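PDB 2F7L: Phosphoglucosamine/phosphogalactosamine mutase, which interconverts the 6-phosphates and 1-phosphates of glucosamine and of galactosamine, a magnesium-dependent step in making UDP-GlcNAc and UDP-GalNAc. Local coordinates for residues D45-G50 against I94-N99; K171-L176 against K233-V238. All blocks are in the same frame, centred on the assembly; numbering follows the deposited sequence.

The two interactions follow one another along the chain. Interaction 1 closes in the first alpha/beta/alpha domain before interaction 2 opens in the second. Their centres lie 28 Å apart, and their nearest atoms are about 14 Å from each other, so they do not touch. Interaction 1 joins the loops that leave strands 39-44 and 90-94 of one mixed sheet. It holds S97, the phosphoserine site by similarity. Interaction 2 pairs strands 174-178 and 236-239 of a separate mixed sheet. Strand 236-239 leads directly to D241, D243 and D245, the probable magnesium ligands. The side chain of D243 lies about 3 Å from that of T95, and that of D241 about 4 Å from that of S97, so the two domains appear to supply parts of one active site.

Interaction 1. Residues D45-G50 against I94-N99; sequences DVRAGG and ITASHN
The guanidinium of R47 reaches across to the loop of S97 and holds one carbonyl oxygen, N99 O, with two nitrogens. R47 NH2 meets N99 O on a lone pair, in the carbonyl plane, at 2.9 Å. R47 NH1 comes to the same oxygen from above that plane, and it also bonds P100 O. R47 NH2 also donates to S97 O at 2.9 Å, again from above the carbonyl plane. S97 O and N99 O lie at the guanidinium edge, while the methyl of A96 sits over one face, with CB 3.3 Å above the plane. The R47 chain runs extended from CG to NE, and a salt bridge from NE to D45 OD2 (3.0 Å) steadies it. An alanine in place of R47 would probably leave S97 O and N99 O without these donors and the loop of S97, probably the phosphoserine of the active site, less firmly held. D45 OD2 also accepts from T95 OG1 at 2.7 Å, above the carboxylate plane. D45 OD1 takes R47 N in an Asx turn. At the base, D45 N bonds I94 O at 3.2 Å. The contact joins the loop between strand 39-44 and helix 50-63 to the loop after the neighbouring parallel strand 90-94, with strand 103-109 packed alongside.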
loop_
_atom_site.group_PDB
_atom_site.type_symbol
_atom_site.label_atom_id
_atom_site.label_comp_id
_atom_site.label_asym_id
_atom_site.label_seq_id
_atom_site.Cartn_x
_atom_site.Cartn_y
_atom_site.Cartn_z
ATOM N N ASP A 45 3.848 -3.390 -13.626
ATOM C CA ASP A 45 3.271 -2.074 -13.610
ATOM C C ASP A 45 3.859 -1.341 -14.824
ATOM O O ASP A 45 4.355 -1.966 -15.761
ATOM C CB ASP A 45 3.567 -1.357 -12.295
ATOM C CG ASP A 45 5.010 -0.919 -12.172
ATOM O OD1 ASP A 45 5.785 -1.083 -13.145
ATOM O OD2 ASP A 45 5.361 -0.401 -11.091
ATOM N N VAL A 46 3.842 -0.025 -14.829
ATOM C CA VAL A 46 4.318 0.655 -16.017
ATOM C C VAL A 46 5.801 0.960 -16.131
ATOM O O VAL A 46 6.259 1.351 -17.193
ATOM C CB VAL A 46 3.515 1.982 -16.217
ATOM C CG1 VAL A 46 4.052 3.077 -15.289
ATOM C CG2 VAL A 46 3.561 2.414 -17.669
ATOM N N ARG A 47 6.553 0.745 -15.065
ATOM C CA ARG A 47 7.974 1.110 -15.024
ATOM C C ARG A 47 8.976 0.791 -16.140
ATOM O O ARG A 47 8.807 -0.102 -16.944
ATOM C CB ARG A 47 8.560 0.660 -13.686
ATOM C CG ARG A 47 7.964 1.368 -12.513
ATOM C CD ARG A 47 8.224 0.605 -11.245
ATOM N NE ARG A 47 7.609 1.259 -10.092
ATOM C CZ ARG A 47 8.025 2.415 -9.569
ATOM N NH1 ARG A 47 9.072 3.055 -10.092
ATOM N NH2 ARG A 47 7.381 2.935 -8.524
ATOM N N ALA A 48 10.042 1.575 -16.141
ATOM C CA ALA A 48 11.135 1.501 -17.088
ATOM C C ALA A 48 11.683 0.128 -17.486
ATOM O O ALA A 48 11.896 -0.134 -18.670
ATOM C CB ALA A 48 12.269 2.378 -16.602
ATOM N N GLY A 49 11.944 -0.782 -16.575
ATOM C CA GLY A 49 12.487 -2.025 -17.128
ATOM C C GLY A 49 11.462 -3.104 -17.451
ATOM O O GLY A 49 11.795 -4.284 -17.583
ATOM N N GLY A 50 10.218 -2.668 -17.575
ATOM C CA GLY A 50 9.077 -3.534 -17.801
ATOM C C GLY A 50 9.157 -4.806 -18.600
ATOM O O GLY A 50 9.015 -5.900 -18.056
ATOM N N ILE A 94 6.434 -7.272 -11.403
ATOM C CA ILE A 94 7.611 -6.437 -11.668
ATOM C C ILE A 94 7.198 -5.029 -11.313
ATOM O O ILE A 94 6.508 -4.375 -12.094
ATOM C CB ILE A 94 8.035 -6.469 -13.176
ATOM C CG1 ILE A 94 8.641 -7.825 -13.540
ATOM C CG2 ILE A 94 9.112 -5.430 -13.450
ATOM C CD1 ILE A 94 7.827 -9.007 -13.106
ATOM N N THR A 95 7.636 -4.562 -10.145
ATOM C CA THR A 95 7.258 -3.236 -9.664
ATOM C C THR A 95 8.165 -2.687 -8.567
ATOM O O THR A 95 8.811 -3.444 -7.835
ATOM C CB THR A 95 5.806 -3.273 -9.110
ATOM O OG1 THR A 95 5.325 -1.941 -8.892
ATOM C CG2 THR A 95 5.756 -4.062 -7.785
ATOM N N ALA A 96 8.201 -1.361 -8.450
ATOM C CA ALA A 96 9.001 -0.700 -7.412
ATOM C C ALA A 96 8.061 0.112 -6.516
ATOM O O ALA A 96 8.439 1.115 -5.924
ATOM C CB ALA A 96 10.080 0.207 -8.034
ATOM N N SER A 97 6.818 -0.342 -6.442
ATOM C CA SER A 97 5.797 0.285 -5.614
ATOM C C SER A 97 5.651 1.805 -5.837
ATOM O O SER A 97 5.081 2.250 -6.847
ATOM C CB SER A 97 6.091 -0.028 -4.131
ATOM O OG SER A 97 4.948 0.152 -3.291
ATOM N N HIS A 98 6.184 2.583 -4.895
ATOM C CA HIS A 98 6.106 4.051 -4.906
ATOM C C HIS A 98 7.419 4.751 -5.317
ATOM O O HIS A 98 7.418 5.960 -5.615
ATOM C CB HIS A 98 5.756 4.525 -3.501
ATOM C CG HIS A 98 6.710 4.003 -2.473
ATOM N ND1 HIS A 98 6.632 2.719 -1.975
ATOM C CD2 HIS A 98 7.838 4.541 -1.951
ATOM C CE1 HIS A 98 7.672 2.489 -1.194
ATOM N NE2 HIS A 98 8.420 3.577 -1.163
ATOM N N ASN A 99 8.528 4.005 -5.284
ATOM C CA ASN A 99 9.848 4.533 -5.629
ATOM C C ASN A 99 9.823 5.383 -6.889
ATOM O O ASN A 99 9.001 5.176 -7.770
ATOM C CB ASN A 99 10.840 3.393 -5.863
ATOM C CG ASN A 99 11.270 2.719 -4.596
ATOM O OD1 ASN A 99 10.458 2.428 -3.718
ATOM N ND2 ASN A 99 12.563 2.445 -4.495
#

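Interaction 2. Residues K171-L176 against K233-V238; sequences KNYKVL and KVDLGV
D235 N donates to K174 O at 2.6 Å, in the carbonyl plane. The carboxylate of the same aspartate returns the bond: K174 N gives its hydrogen to D235 OD2 at 2.7 Å, from above the carboxylate plane and at an angle of 158°. D235 therefore meets both backbone polar groups of K174, one with its main chain and one with its side chain. Its CG stands beside its own backbone N, anti to the carbonyl carbon (chi1 -52°), and this turns the carboxylate back to K174. OD2 also lies at the edge of the Y173 ring, in its plane, 3.6 Å from Y173 CD1. The ring and carboxylate planes are 67° apart.

K174 extends its side chain past V234 and K233. K174 CD comes within 3.5 Å of K233 O, and K174 NZ bonds L232 O, just after helix 223-231. K233 itself ends that helix in a Schellman motif.

Farther on, the strands pair in parallel. L176 N appears to bond L236 O, though the place of that oxygen is less certain. V238 N bonds L176 O at 2.8 Å, nearly along the C=O axis. V175 and L236 point to one side of the sheet, where V175 CG1 lies 4.3 Å from L236 CB. The side chain of L176 takes the other side, near V234, whose side chain is less surely placed. Y173, L236 and V238 pack on helix 342-356.

Strand 174-178 is flanked by parallel strands 198-201 and 236-239, and strand 248-251 adds an antiparallel edge. This is the mixed four-stranded sheet of the second alpha/beta/alpha domain of the phosphohexose mutases. The loop after strand 236-239 carries the aspartates that probably bind magnesium.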
loop_
_atom_site.group_PDB
_atom_site.type_symbol
_atom_site.label_atom_id
_atom_site.label_comp_id
_atom_site.label_asym_id
_atom_site.label_seq_id
_atom_site.Cartn_x
_atom_site.Cartn_y
_atom_site.Cartn_z
ATOM N N LYS A 171 -26.337 8.713 -8.182
ATOM C CA LYS A 171 -25.740 9.978 -7.776
ATOM C C LYS A 171 -24.960 10.647 -8.900
ATOM O O LYS A 171 -24.584 11.811 -8.798
ATOM C CB LYS A 171 -24.811 9.742 -6.590
ATOM C CG LYS A 171 -25.505 9.210 -5.354
ATOM C CD LYS A 171 -26.284 10.290 -4.620
ATOM C CE LYS A 171 -27.044 9.705 -3.445
ATOM N NZ LYS A 171 -27.622 10.769 -2.578
ATOM N N ASN A 172 -24.737 9.907 -9.979
ATOM C CA ASN A 172 -23.961 10.393 -11.117
ATOM C C ASN A 172 -22.844 11.327 -10.631
ATOM O O ASN A 172 -22.896 12.532 -10.834
ATOM C CB ASN A 172 -24.838 11.163 -12.092
ATOM C CG ASN A 172 -24.064 11.619 -13.312
ATOM O OD1 ASN A 172 -23.112 10.945 -13.733
ATOM N ND2 ASN A 172 -24.467 12.751 -13.895
ATOM N N TYR A 173 -21.840 10.763 -9.991
ATOM C CA TYR A 173 -20.769 11.574 -9.433
ATOM C C TYR A 173 -19.821 12.114 -10.498
ATOM O O TYR A 173 -19.682 11.542 -11.575
ATOM C CB TYR A 173 -19.973 10.747 -8.431
ATOM C CG TYR A 173 -20.635 10.609 -7.084
ATOM C CD1 TYR A 173 -21.051 11.728 -6.372
ATOM C CD2 TYR A 173 -20.813 9.359 -6.502
ATOM C CE1 TYR A 173 -21.630 11.602 -5.108
ATOM C CE2 TYR A 173 -21.391 9.222 -5.237
ATOM C CZ TYR A 173 -21.799 10.347 -4.547
ATOM O OH TYR A 173 -22.362 10.216 -3.301
ATOM N N LYS A 174 -19.172 13.226 -10.179
ATOM C CA LYS A 174 -18.208 13.851 -11.074
ATOM C C LYS A 174 -16.836 13.645 -10.400
ATOM O O LYS A 174 -16.484 14.379 -9.476
ATOM C CB LYS A 174 -18.533 15.341 -11.208
ATOM C CG LYS A 174 -17.997 15.977 -12.482
ATOM C CD LYS A 174 -17.995 17.513 -12.419
ATOM C CE LYS A 174 -17.232 18.118 -13.622
ATOM N NZ LYS A 174 -16.933 19.594 -13.553
ATOM N N VAL A 175 -16.061 12.660 -10.852
ATOM C CA VAL A 175 -14.766 12.365 -10.224
ATOM C C VAL A 175 -13.519 12.623 -11.049
ATOM O O VAL A 175 -13.569 12.660 -12.277
ATOM C CB VAL A 175 -14.681 10.863 -9.755
ATOM C CG1 VAL A 175 -15.747 10.567 -8.714
ATOM C CG2 VAL A 175 -14.826 9.923 -10.935
ATOM N N LEU A 176 -12.391 12.806 -10.363
ATOM C CA LEU A 176 -11.098 12.987 -11.044
ATOM C C LEU A 176 -10.177 11.859 -10.568
ATOM O O LEU A 176 -10.129 11.540 -9.381
ATOM C CB LEU A 176 -10.465 14.352 -10.747
ATOM C CG LEU A 176 -9.014 14.441 -11.231
ATOM C CD1 LEU A 176 -8.576 15.857 -11.539
ATOM C CD2 LEU A 176 -8.144 13.864 -10.131
ATOM N N LYS A 233 -14.368 21.463 -10.117
ATOM C CA LYS A 233 -15.502 21.177 -9.231
ATOM C C LYS A 233 -15.968 19.718 -9.268
ATOM O O LYS A 233 -17.123 19.418 -9.562
ATOM C CB LYS A 233 -16.673 22.077 -9.591
ATOM C CG LYS A 233 -16.366 23.520 -9.378
ATOM C CD LYS A 233 -17.101 24.428 -10.343
ATOM C CE LYS A 233 -16.575 25.847 -10.159
ATOM N NZ LYS A 233 -16.530 26.219 -8.695
ATOM N N VAL A 234 -15.062 18.811 -8.959
ATOM C CA VAL A 234 -15.374 17.406 -8.960
ATOM C C VAL A 234 -15.892 17.052 -7.565
ATOM O O VAL A 234 -15.529 17.705 -6.594
ATOM C CB VAL A 234 -14.100 16.638 -9.329
ATOM C CG1 VAL A 234 -13.906 15.454 -8.441
ATOM C CG2 VAL A 234 -14.176 16.224 -10.768
ATOM N N ASP A 235 -16.751 16.042 -7.463
ATOM C CA ASP A 235 -17.299 15.642 -6.165
ATOM C C ASP A 235 -16.267 14.890 -5.326
ATOM O O ASP A 235 -16.307 14.902 -4.092
ATOM C CB ASP A 235 -18.534 14.757 -6.350
ATOM C CG ASP A 235 -19.562 15.385 -7.257
ATOM O OD1 ASP A 235 -19.823 16.594 -7.090
ATOM O OD2 ASP A 235 -20.118 14.679 -8.132
ATOM N N LEU A 236 -15.350 14.215 -6.005
ATOM C CA LEU A 236 -14.305 13.464 -5.327
ATOM C C LEU A 236 -13.154 13.218 -6.290
ATOM O O LEU A 236 -13.376 13.042 -7.492
ATOM C CB LEU A 236 -14.847 12.126 -4.835
ATOM C CG LEU A 236 -13.823 11.218 -4.169
ATOM C CD1 LEU A 236 -13.338 11.894 -2.906
ATOM C CD2 LEU A 236 -14.442 9.867 -3.866
ATOM N N GLY A 237 -11.931 13.226 -5.761
ATOM C CA GLY A 237 -10.758 12.972 -6.583
ATOM C C GLY A 237 -9.968 11.840 -5.954
ATOM O O GLY A 237 -10.010 11.673 -4.734
ATOM N N VAL A 238 -9.266 11.047 -6.765
ATOM C CA VAL A 238 -8.453 9.946 -6.233
ATOM C C VAL A 238 -7.112 9.825 -6.909
ATOM O O VAL A 238 -7.028 9.817 -8.128
ATOM C CB VAL A 238 -9.131 8.574 -6.374
ATOM C CG1 VAL A 238 -8.373 7.548 -5.560
ATOM C CG2 VAL A 238 -10.531 8.643 -5.884
#